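Local atomic coordinates of glycine betaine/carnitine/choline ABC transporter (Staphylococcus aureus subsp. aureus Mu50, PDB entry 3O66), a protein that probably binds glycine betaine, carnitine or choline as the substrate-binding component of an ABC transporter that imports such compounds. Residues A[57-62]-A[102-107]; A[96-101]-A[223-228]; A[116-121]-A[215-220]. All coordinates share one frame; numbering follows the deposited sequence. Where two conformers were deposited one is given.

Contact 1 (A[57-62]-A[102-107]); sequences ALINGD and FDQTFF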
loop_
_atom_site.group_PDB
_atom_site.type_symbol
_atom_site.label_atom_id
_atom_site.label_comp_id
_atom_site.label_asym_id
_atom_site.label_seq_id
_atom_site.Cartn_x
_atom_site.Cartn_y
_atom_site.Cartn_z
ATOM N N ALA A 57 -1.609 -18.933 -0.757
ATOM C CA ALA A 57 -1.797 -19.398 0.608
ATOM C C ALA A 57 -3.285 -19.467 1.028
ATOM O O ALA A 57 -3.707 -20.447 1.635
ATOM C CB ALA A 57 -0.997 -18.540 1.608
ATOM N N LEU A 58 -4.061 -18.420 0.751
ATOM C CA LEU A 58 -5.479 -18.435 1.131
ATOM C C LEU A 58 -6.242 -19.492 0.340
ATOM O O LEU A 58 -7.061 -20.247 0.900
ATOM C CB LEU A 58 -6.136 -17.038 0.981
ATOM C CG LEU A 58 -6.114 -16.160 2.258
ATOM C CD1 LEU A 58 -4.692 -15.920 2.773
ATOM C CD2 LEU A 58 -6.795 -14.819 2.037
ATOM N N ILE A 59 -5.936 -19.570 -0.952
ATOM C CA ILE A 59 -6.622 -20.499 -1.830
ATOM C C ILE A 59 -6.307 -21.946 -1.415
ATOM O O ILE A 59 -7.168 -22.815 -1.471
ATOM C CB ILE A 59 -6.246 -20.243 -3.317
ATOM C CG1 ILE A 59 -6.925 -18.964 -3.834
ATOM C CG2 ILE A 59 -6.566 -21.465 -4.193
ATOM C CD1 ILE A 59 -8.432 -18.863 -3.615
ATOM N N ASN A 60 -5.078 -22.187 -0.965
ATOM C CA ASN A 60 -4.655 -23.534 -0.598
ATOM C C ASN A 60 -4.950 -23.959 0.830
ATOM O O ASN A 60 -4.715 -25.106 1.189
ATOM C CB ASN A 60 -3.179 -23.754 -0.951
ATOM C CG ASN A 60 -2.957 -23.755 -2.439
ATOM O OD1 ASN A 60 -3.830 -24.158 -3.214
ATOM N ND2 ASN A 60 -1.810 -23.321 -2.851
ATOM N N GLY A 61 -5.508 -23.049 1.612
ATOM C CA GLY A 61 -5.858 -23.329 3.007
ATOM C C GLY A 61 -4.680 -23.177 3.953
ATOM O O GLY A 61 -4.755 -23.577 5.114
ATOM N N ASP A 62 -3.591 -22.588 3.459
ATOM C CA ASP A 62 -2.384 -22.383 4.264
ATOM C C ASP A 62 -2.480 -21.196 5.217
ATOM O O ASP A 62 -1.696 -21.076 6.184
ATOM C CB ASP A 62 -1.188 -22.189 3.354
ATOM C CG ASP A 62 -0.916 -23.399 2.468
ATOM O OD1 ASP A 62 -1.242 -24.554 2.854
ATOM O OD2 ASP A 62 -0.376 -23.168 1.376
ATOM N N PHE A 102 -13.541 -16.499 -5.313
ATOM C CA PHE A 102 -12.705 -17.095 -4.265
ATOM C C PHE A 102 -13.381 -17.244 -2.906
ATOM O O PHE A 102 -12.719 -17.677 -1.935
ATOM C CB PHE A 102 -11.459 -16.214 -4.043
ATOM C CG PHE A 102 -10.686 -15.895 -5.298
ATOM C CD1 PHE A 102 -10.281 -16.907 -6.162
ATOM C CD2 PHE A 102 -10.310 -14.578 -5.569
ATOM C CE1 PHE A 102 -9.535 -16.609 -7.321
ATOM C CE2 PHE A 102 -9.565 -14.266 -6.689
ATOM C CZ PHE A 102 -9.175 -15.286 -7.578
ATOM N N ASP A 103 -14.659 -16.853 -2.803
ATOM C CA ASP A 103 -15.376 -16.923 -1.523
ATOM C C ASP A 103 -14.599 -16.195 -0.410
ATOM O O ASP A 103 -14.382 -16.737 0.701
ATOM C CB ASP A 103 -15.651 -18.385 -1.122
ATOM C CG ASP A 103 -16.562 -18.493 0.094
ATOM O OD1 ASP A 103 -17.479 -17.639 0.221
ATOM O OD2 ASP A 103 -16.368 -19.439 0.903
ATOM N N GLN A 104 -14.146 -14.984 -0.741
ATOM C CA GLN A 104 -13.354 -14.166 0.188
ATOM C C GLN A 104 -13.908 -12.753 0.251
ATOM O O GLN A 104 -14.476 -12.234 -0.721
ATOM C CB GLN A 104 -11.889 -14.104 -0.227
ATOM C CG GLN A 104 -11.147 -15.457 -0.147
ATOM C CD GLN A 104 -9.760 -15.413 -0.786
ATOM O OE1 GLN A 104 -9.241 -14.341 -1.106
ATOM N NE2 GLN A 104 -9.167 -16.591 -0.995
ATOM N N THR A 105 -13.697 -12.127 1.404
ATOM C CA THR A 105 -14.075 -10.750 1.601
ATOM C C THR A 105 -12.824 -9.890 1.450
ATOM O O THR A 105 -11.855 -10.008 2.243
ATOM C CB THR A 105 -14.726 -10.558 2.970
ATOM O OG1 THR A 105 -15.988 -11.245 2.981
ATOM C CG2 THR A 105 -14.935 -9.060 3.291
ATOM N N PHE A 106 -12.837 -9.044 0.429
ATOM C CA PHE A 106 -11.787 -8.028 0.274
ATOM C C PHE A 106 -12.371 -6.796 0.973
ATOM O O PHE A 106 -13.319 -6.209 0.464
ATOM C CB PHE A 106 -11.498 -7.797 -1.237
ATOM C CG PHE A 106 -10.217 -7.050 -1.532
ATOM C CD1 PHE A 106 -9.143 -7.706 -2.143
ATOM C CD2 PHE A 106 -10.099 -5.684 -1.241
ATOM C CE1 PHE A 106 -7.950 -7.026 -2.439
ATOM C CE2 PHE A 106 -8.930 -4.985 -1.553
ATOM C CZ PHE A 106 -7.849 -5.670 -2.152
ATOM N N PHE A 107 -11.825 -6.426 2.146
ATOM C CA PHE A 107 -12.444 -5.375 2.991
ATOM C C PHE A 107 -12.351 -4.004 2.358
ATOM O O PHE A 107 -11.554 -3.779 1.426
ATOM C CB PHE A 107 -11.837 -5.362 4.399
ATOM C CG PHE A 107 -12.313 -6.507 5.261
ATOM C CD1 PHE A 107 -13.324 -6.302 6.208
ATOM C CD2 PHE A 107 -11.783 -7.786 5.095
ATOM C CE1 PHE A 107 -13.784 -7.355 6.999
ATOM C CE2 PHE A 107 -12.235 -8.859 5.873
ATOM C CZ PHE A 107 -13.226 -8.642 6.827
#

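Contact 2 (A[96-101]-A[223-228]); sequences QGFKKK and SAVATN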
loop_
_atom_site.group_PDB
_atom_site.type_symbol
_atom_site.label_atom_id
_atom_site.label_comp_id
_atom_site.label_asym_id
_atom_site.label_seq_id
_atom_site.Cartn_x
_atom_site.Cartn_y
_atom_site.Cartn_z
ATOM N N GLN A 96 -16.384 -7.675 -5.503
ATOM C CA GLN A 96 -17.352 -8.576 -6.157
ATOM C C GLN A 96 -16.593 -9.830 -6.643
ATOM O O GLN A 96 -17.006 -10.952 -6.394
ATOM C CB GLN A 96 -18.044 -7.858 -7.338
ATOM C CG GLN A 96 -19.117 -6.829 -6.929
ATOM C CD GLN A 96 -19.747 -6.077 -8.128
ATOM O OE1 GLN A 96 -19.160 -6.002 -9.227
ATOM N NE2 GLN A 96 -20.941 -5.499 -7.910
ATOM N N GLY A 97 -15.442 -9.609 -7.275
ATOM C CA GLY A 97 -14.591 -10.683 -7.768
ATOM C C GLY A 97 -14.090 -11.627 -6.682
ATOM O O GLY A 97 -14.161 -12.847 -6.845
ATOM N N PHE A 98 -13.585 -11.084 -5.571
ATOM C CA PHE A 98 -13.121 -11.947 -4.462
ATOM C C PHE A 98 -14.243 -12.794 -3.864
ATOM O O PHE A 98 -14.049 -13.955 -3.530
ATOM C CB PHE A 98 -12.395 -11.134 -3.393
ATOM C CG PHE A 98 -10.908 -11.018 -3.661
ATOM C CD1 PHE A 98 -10.446 -10.361 -4.793
ATOM C CD2 PHE A 98 -9.992 -11.578 -2.789
ATOM C CE1 PHE A 98 -9.083 -10.267 -5.075
ATOM C CE2 PHE A 98 -8.635 -11.482 -3.028
ATOM C CZ PHE A 98 -8.170 -10.834 -4.196
ATOM N N LYS A 99 -15.422 -12.207 -3.759
ATOM C CA LYS A 99 -16.585 -12.936 -3.301
ATOM C C LYS A 99 -16.973 -14.072 -4.247
ATOM O O LYS A 99 -17.143 -15.225 -3.834
ATOM C CB LYS A 99 -17.748 -11.941 -3.174
ATOM C CG LYS A 99 -18.805 -12.313 -2.210
ATOM C CD LYS A 99 -20.076 -11.429 -2.419
ATOM C CE LYS A 99 -19.942 -10.058 -1.787
ATOM N NZ LYS A 99 -21.177 -9.274 -2.065
ATOM N N LYS A 100 -17.132 -13.758 -5.524
ATOM C CA LYS A 100 -17.669 -14.745 -6.459
ATOM C C LYS A 100 -16.653 -15.782 -6.941
ATOM O O LYS A 100 -17.010 -16.935 -7.139
ATOM C CB LYS A 100 -18.359 -14.060 -7.640
ATOM C CG LYS A 100 -19.862 -13.835 -7.450
ATOM C CD LYS A 100 -20.178 -13.042 -6.188
ATOM C CE LYS A 100 -21.603 -12.445 -6.210
ATOM N NZ LYS A 100 -22.671 -13.300 -5.597
ATOM N N LYS A 101 -15.396 -15.380 -7.112
ATOM C CA LYS A 101 -14.370 -16.307 -7.593
ATOM C C LYS A 101 -13.714 -17.107 -6.486
ATOM O O LYS A 101 -13.356 -18.255 -6.702
ATOM C CB LYS A 101 -13.295 -15.570 -8.400
ATOM C CG LYS A 101 -13.799 -15.084 -9.746
ATOM C CD LYS A 101 -12.630 -14.723 -10.680
ATOM C CE LYS A 101 -13.145 -14.399 -12.077
ATOM N NZ LYS A 101 -12.105 -13.752 -12.938
ATOM N N SER A 223 -6.203 -3.067 1.691
ATOM C CA SER A 223 -7.251 -3.651 2.545
ATOM C C SER A 223 -6.795 -4.979 3.086
ATOM O O SER A 223 -5.894 -5.594 2.508
ATOM C CB SER A 223 -8.521 -3.949 1.739
ATOM O OG SER A 223 -9.071 -2.806 1.099
ATOM N N ALA A 224 -7.453 -5.431 4.164
ATOM C CA ALA A 224 -7.381 -6.811 4.607
ATOM C C ALA A 224 -8.198 -7.697 3.651
ATOM O O ALA A 224 -9.118 -7.207 3.036
ATOM C CB ALA A 224 -7.981 -6.910 5.986
ATOM N N VAL A 225 -7.830 -8.979 3.543
ATOM C CA VAL A 225 -8.668 -10.046 2.945
ATOM C C VAL A 225 -8.809 -11.172 3.968
ATOM O O VAL A 225 -7.862 -11.497 4.677
ATOM C CB VAL A 225 -8.046 -10.564 1.629
ATOM C CG1 VAL A 225 -8.856 -11.802 1.028
ATOM C CG2 VAL A 225 -7.942 -9.412 0.615
ATOM N N ALA A 226 -10.001 -11.755 4.055
ATOM C CA ALA A 226 -10.231 -12.921 4.891
ATOM C C ALA A 226 -11.078 -13.896 4.060
ATOM O O ALA A 226 -11.915 -13.470 3.241
ATOM C CB ALA A 226 -10.942 -12.541 6.181
ATOM N N THR A 227 -10.866 -15.197 4.244
ATOM C CA THR A 227 -11.781 -16.176 3.608
ATOM C C THR A 227 -13.132 -16.124 4.290
ATOM O O THR A 227 -13.240 -15.860 5.515
ATOM C CB THR A 227 -11.247 -17.605 3.680
ATOM O OG1 THR A 227 -11.184 -18.012 5.055
ATOM C CG2 THR A 227 -9.869 -17.682 3.022
ATOM N N ASN A 228 -14.181 -16.343 3.515
ATOM C CA ASN A 228 -15.515 -16.367 4.102
ATOM C C ASN A 228 -15.765 -17.625 4.952
ATOM O O ASN A 228 -16.591 -17.604 5.885
ATOM C CB ASN A 228 -16.595 -16.106 3.025
ATOM C CG ASN A 228 -16.520 -14.675 2.506
ATOM O OD1 ASN A 228 -16.033 -13.789 3.214
ATOM N ND2 ASN A 228 -16.966 -14.444 1.278
#

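Contact 3 (A[116-121]-A[215-220]); sequences YAFMVT and QFFPPY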
loop_
_atom_site.group_PDB
_atom_site.type_symbol
_atom_site.label_atom_id
_atom_site.label_comp_id
_atom_site.label_asym_id
_atom_site.label_seq_id
_atom_site.Cartn_x
_atom_site.Cartn_y
_atom_site.Cartn_z
ATOM N N TYR A 116 2.860 3.648 -7.191
ATOM C CA TYR A 116 3.862 4.521 -7.789
ATOM C C TYR A 116 3.241 5.916 -7.749
ATOM O O TYR A 116 2.045 6.081 -8.003
ATOM C CB TYR A 116 4.170 4.132 -9.238
ATOM C CG TYR A 116 5.227 3.035 -9.441
ATOM C CD1 TYR A 116 6.024 2.567 -8.389
ATOM C CD2 TYR A 116 5.434 2.496 -10.706
ATOM C CE1 TYR A 116 6.985 1.567 -8.595
ATOM C CE2 TYR A 116 6.402 1.511 -10.933
ATOM C CZ TYR A 116 7.178 1.052 -9.878
ATOM O OH TYR A 116 8.116 0.060 -10.119
ATOM N N ALA A 117 4.079 6.899 -7.413
ATOM C CA ALA A 117 3.674 8.280 -7.354
ATOM C C ALA A 117 4.895 9.140 -7.554
ATOM O O ALA A 117 5.978 8.816 -7.063
ATOM C CB ALA A 117 3.034 8.596 -5.968
ATOM N N PHE A 118 4.705 10.261 -8.236
ATOM C CA PHE A 118 5.746 11.251 -8.416
ATOM C C PHE A 118 5.844 12.076 -7.170
ATOM O O PHE A 118 4.829 12.428 -6.567
ATOM C CB PHE A 118 5.462 12.158 -9.622
ATOM C CG PHE A 118 5.540 11.428 -10.930
ATOM C CD1 PHE A 118 6.766 11.242 -11.554
ATOM C CD2 PHE A 118 4.406 10.830 -11.474
ATOM C CE1 PHE A 118 6.852 10.529 -12.756
ATOM C CE2 PHE A 118 4.481 10.093 -12.673
ATOM C CZ PHE A 118 5.709 9.943 -13.300
HETATM N N MSE A 119 7.073 12.397 -6.787
HETATM C CA MSE A 119 7.305 13.102 -5.528
HETATM C C MSE A 119 8.527 13.987 -5.619
HETATM O O MSE A 119 9.445 13.739 -6.438
HETATM C CB MSE A 119 7.382 12.154 -4.332
HETATM C CG MSE A 119 8.479 11.086 -4.484
HETATM SE SE MSE A 119 8.407 9.753 -3.062
HETATM C CE MSE A 119 6.735 8.895 -3.615
ATOM N N VAL A 120 8.495 15.042 -4.807
ATOM C CA VAL A 120 9.527 16.085 -4.810
ATOM C C VAL A 120 9.847 16.481 -3.384
ATOM O O VAL A 120 9.107 16.099 -2.454
ATOM C CB VAL A 120 9.088 17.328 -5.624
ATOM C CG1 VAL A 120 8.822 16.940 -7.066
ATOM C CG2 VAL A 120 7.855 18.092 -4.960
ATOM N N THR A 121 10.902 17.260 -3.181
ATOM C CA THR A 121 11.151 17.815 -1.847
ATOM C C THR A 121 10.174 18.977 -1.570
ATOM O O THR A 121 9.607 19.561 -2.506
ATOM C CB THR A 121 12.544 18.413 -1.705
ATOM O OG1 THR A 121 12.677 19.504 -2.645
ATOM C CG2 THR A 121 13.688 17.333 -1.901
ATOM N N GLN A 215 -5.035 10.112 -13.534
ATOM C CA GLN A 215 -5.193 8.681 -13.218
ATOM C C GLN A 215 -4.458 7.781 -14.214
ATOM O O GLN A 215 -5.037 6.805 -14.745
ATOM C CB GLN A 215 -6.676 8.262 -13.116
ATOM C CG GLN A 215 -7.474 9.057 -12.105
ATOM C CD GLN A 215 -8.968 8.714 -12.088
ATOM O OE1 GLN A 215 -9.566 8.315 -13.110
ATOM N NE2 GLN A 215 -9.580 8.882 -10.923
ATOM N N PHE A 216 -3.208 8.128 -14.494
ATOM C CA PHE A 216 -2.350 7.299 -15.311
ATOM C C PHE A 216 -2.150 5.957 -14.624
ATOM O O PHE A 216 -2.104 4.938 -15.295
ATOM C CB PHE A 216 -0.997 7.978 -15.540
ATOM C CG PHE A 216 -0.006 7.109 -16.258
ATOM C CD1 PHE A 216 -0.147 6.841 -17.616
ATOM C CD2 PHE A 216 1.052 6.539 -15.568
ATOM C CE1 PHE A 216 0.764 6.007 -18.289
ATOM C CE2 PHE A 216 1.968 5.719 -16.222
ATOM C CZ PHE A 216 1.824 5.449 -17.595
ATOM N N PHE A 217 -2.023 5.970 -13.289
ATOM C CA PHE A 217 -1.940 4.732 -12.533
ATOM C C PHE A 217 -3.290 4.282 -12.013
ATOM O O PHE A 217 -4.137 5.118 -11.636
ATOM C CB PHE A 217 -0.997 4.860 -11.341
ATOM C CG PHE A 217 0.419 5.252 -11.705
ATOM C CD1 PHE A 217 1.261 4.354 -12.368
ATOM C CD2 PHE A 217 0.930 6.499 -11.318
ATOM C CE1 PHE A 217 2.597 4.715 -12.677
ATOM C CE2 PHE A 217 2.251 6.873 -11.643
ATOM C CZ PHE A 217 3.077 5.970 -12.313
ATOM N N PRO A 218 -3.503 2.957 -11.964
ATOM C CA PRO A 218 -4.772 2.518 -11.414
ATOM C C PRO A 218 -4.670 2.582 -9.887
ATOM O O PRO A 218 -3.570 2.776 -9.367
ATOM C CB PRO A 218 -4.900 1.076 -11.931
ATOM C CG PRO A 218 -3.460 0.625 -12.103
ATOM C CD PRO A 218 -2.708 1.846 -12.528
ATOM N N PRO A 219 -5.803 2.451 -9.179
ATOM C CA PRO A 219 -5.755 2.492 -7.706
ATOM C C PRO A 219 -5.053 1.284 -7.120
ATOM O O PRO A 219 -5.119 0.176 -7.676
ATOM C CB PRO A 219 -7.227 2.445 -7.274
ATOM C CG PRO A 219 -8.029 2.540 -8.522
ATOM C CD PRO A 219 -7.172 2.339 -9.714
ATOM N N TYR A 220 -4.395 1.517 -5.999
ATOM C CA TYR A 220 -3.807 0.460 -5.218
ATOM C C TYR A 220 -4.204 0.705 -3.762
ATOM O O TYR A 220 -3.352 0.776 -2.852
ATOM C CB TYR A 220 -2.281 0.493 -5.398
ATOM C CG TYR A 220 -1.863 0.059 -6.782
ATOM C CD1 TYR A 220 -1.660 0.998 -7.800
ATOM C CD2 TYR A 220 -1.717 -1.284 -7.080
ATOM C CE1 TYR A 220 -1.269 0.595 -9.090
ATOM C CE2 TYR A 220 -1.329 -1.710 -8.357
ATOM C CZ TYR A 220 -1.113 -0.766 -9.353
ATOM O OH TYR A 220 -0.736 -1.173 -10.591
#

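Contact 1 (A[57-62]-A[102-107])
Ile59 and Gln104 meet at about a right angle. The methyl CD1 of Ile59 lies 3.5 Å from NE2 of Gln104. The same methyl reaches the ring of Phe102, where CD1 of Ile59 is 3.7 Å from CD1 of Phe102. It approaches this ring obliquely. One branch of Ile59 thus fills the corner between an aromatic ring and an amide.

Leu58 meets the same amide. Its CB is 3.6 Å from NE2 of Gln104, and its CD2 is 4.0 Å from OE1 of Gln104. These are van der Waals contacts; no hydrogen bond joins the two segments. The Gln104 chain is extended beyond CG (chi2 170°), which carries the amide across to the helix.

The contact packs the last turn of helix 51-60 against the end of helix 87-102 and the strand 104-106 that follows it. This is an outermost strand of a mixed five-stranded sheet in this periplasmic-binding-protein type fold. A Schellman motif follows the last turn, with Gly61 at positive phi. Asp62 N bonds back to Ala57 O at 2.8 Å, and Gly61 N to Leu58 O at 3.3 Å.

Phe102 also meets the rings of His55 and Phe98 edge-to-face. Leu58 and Gln104 both touch Val225 of the neighbouring strand 222-227.

Contact 2 (A[96-101]-A[223-228])
Phe98 and Val225 supply most of the contact, by apolar packing. The ring of Phe98 reaches from helix 87-102 to Val225 on strand 222-227, and the two side chains cross at about a right angle. A single methyl does the touching. CG1 of Val225 lies 4.0 Å from CD2 of Phe98 and 4.1 Å from CE2 of Phe98. It approaches these two ring atoms obliquely. The first torsion of Val225 (chi1 175°) sets CG1 opposite the backbone N and turns this branch to the helix. Both residues are buried.

Aromatic packing continues beyond the pair. Phe98 meets the ring of Phe106 edge-to-face. Strand 104-106 follows the helix directly and is the antiparallel neighbour of strand 222-227 in the sheet. The chain turns after the helix into strand 104-106, and the helix lies against the two strands. Phe98 and Val225 form part of the layer between helix and sheet in this lobe of the substrate-binding fold.

The second touch is looser and involves a polar group. CG of Lys99 is 4.5 Å from ND2 of Asn228, and the lysine chain then runs away from the strand. No hydrogen bond links the two segments. The polar end of Asn228 is used next door: OD1 bonds to Thr105 OG1, and ND2 makes a weak bond to Asp103 OD1.

After the strand, Thr227 is the N-cap of helix 228-233, and its OG1 accepts a bond from Leu230 N.

Contact 3 (A[116-121]-A[215-220])
Phe217 has more surface buried by this contact than any other residue here. Two atoms cover the faces of its ring. On one face lies CB of Tyr116, 4.0 Å from the centroid of the Phe217 ring and 20° off the ring normal. This is a CH-pi contact, and CB is displaced toward the rim, 3.7 Å from CZ of Phe217. On the opposite face CD2 of Phe216, the preceding residue, lies over the ring centre.

Tyr116 comes next. It presents its CB to the face of Phe217, while its own ring turns away and receives CE1 of Phe217 at its edge. The Tyr116 ring also meets Trp151 edge-to-face and touches the ring of Tyr196. The backbone of Tyr116 adds a further touch, with its O 3.5 Å from CD2 of Phe217.

Phe118 also touches the Phe217 ring. The two side chains cross at about a right angle. CE2 of Phe118 lies 4.0 Å from CE2 of Phe217, and each ring meets the other obliquely. No hydrogen bond joins the two segments.

Asp212 accepts bonds from the backbone N of Phe216 and Phe217. A triethylene glycol, probably from the crystallisation liquor, lies about 5 Å from the Tyr116 side chain.

In this two-lobed binding-protein fold, loop 215-220 leads from strand 208-209 of one sheet back to strand 222-227 of the other. It packs on strand 116-120, which lies between strands 192-196 and 208-209. Leu194 of strand 192-196 touches Tyr116, Phe118 and Phe217, and helix 159-166 meets Phe216 and Phe118 through Phe162.

How the contacts relate
From the N terminus, helix 51-60 opens contact 1. The chain then passes through strand 65-70 and into helix 87-102, where contact 2 opens. Contact 1 closes directly after, at strand 104-106. Contact 3 opens next on strand 116-120, in the second sheet, and closes at 215-220. Contact 2 closes last, on strand 222-227. Contacts 1 and 2 therefore cross, and contact 3 lies wholly within the span of contact 2. Contacts 1 and 2 touch and share one sheet, tying two helices to its neighbouring strands 104-106 and 222-227. Contact 3 binds the returning loop to the other sheet, with its centre about 26 Å from that of contact 2.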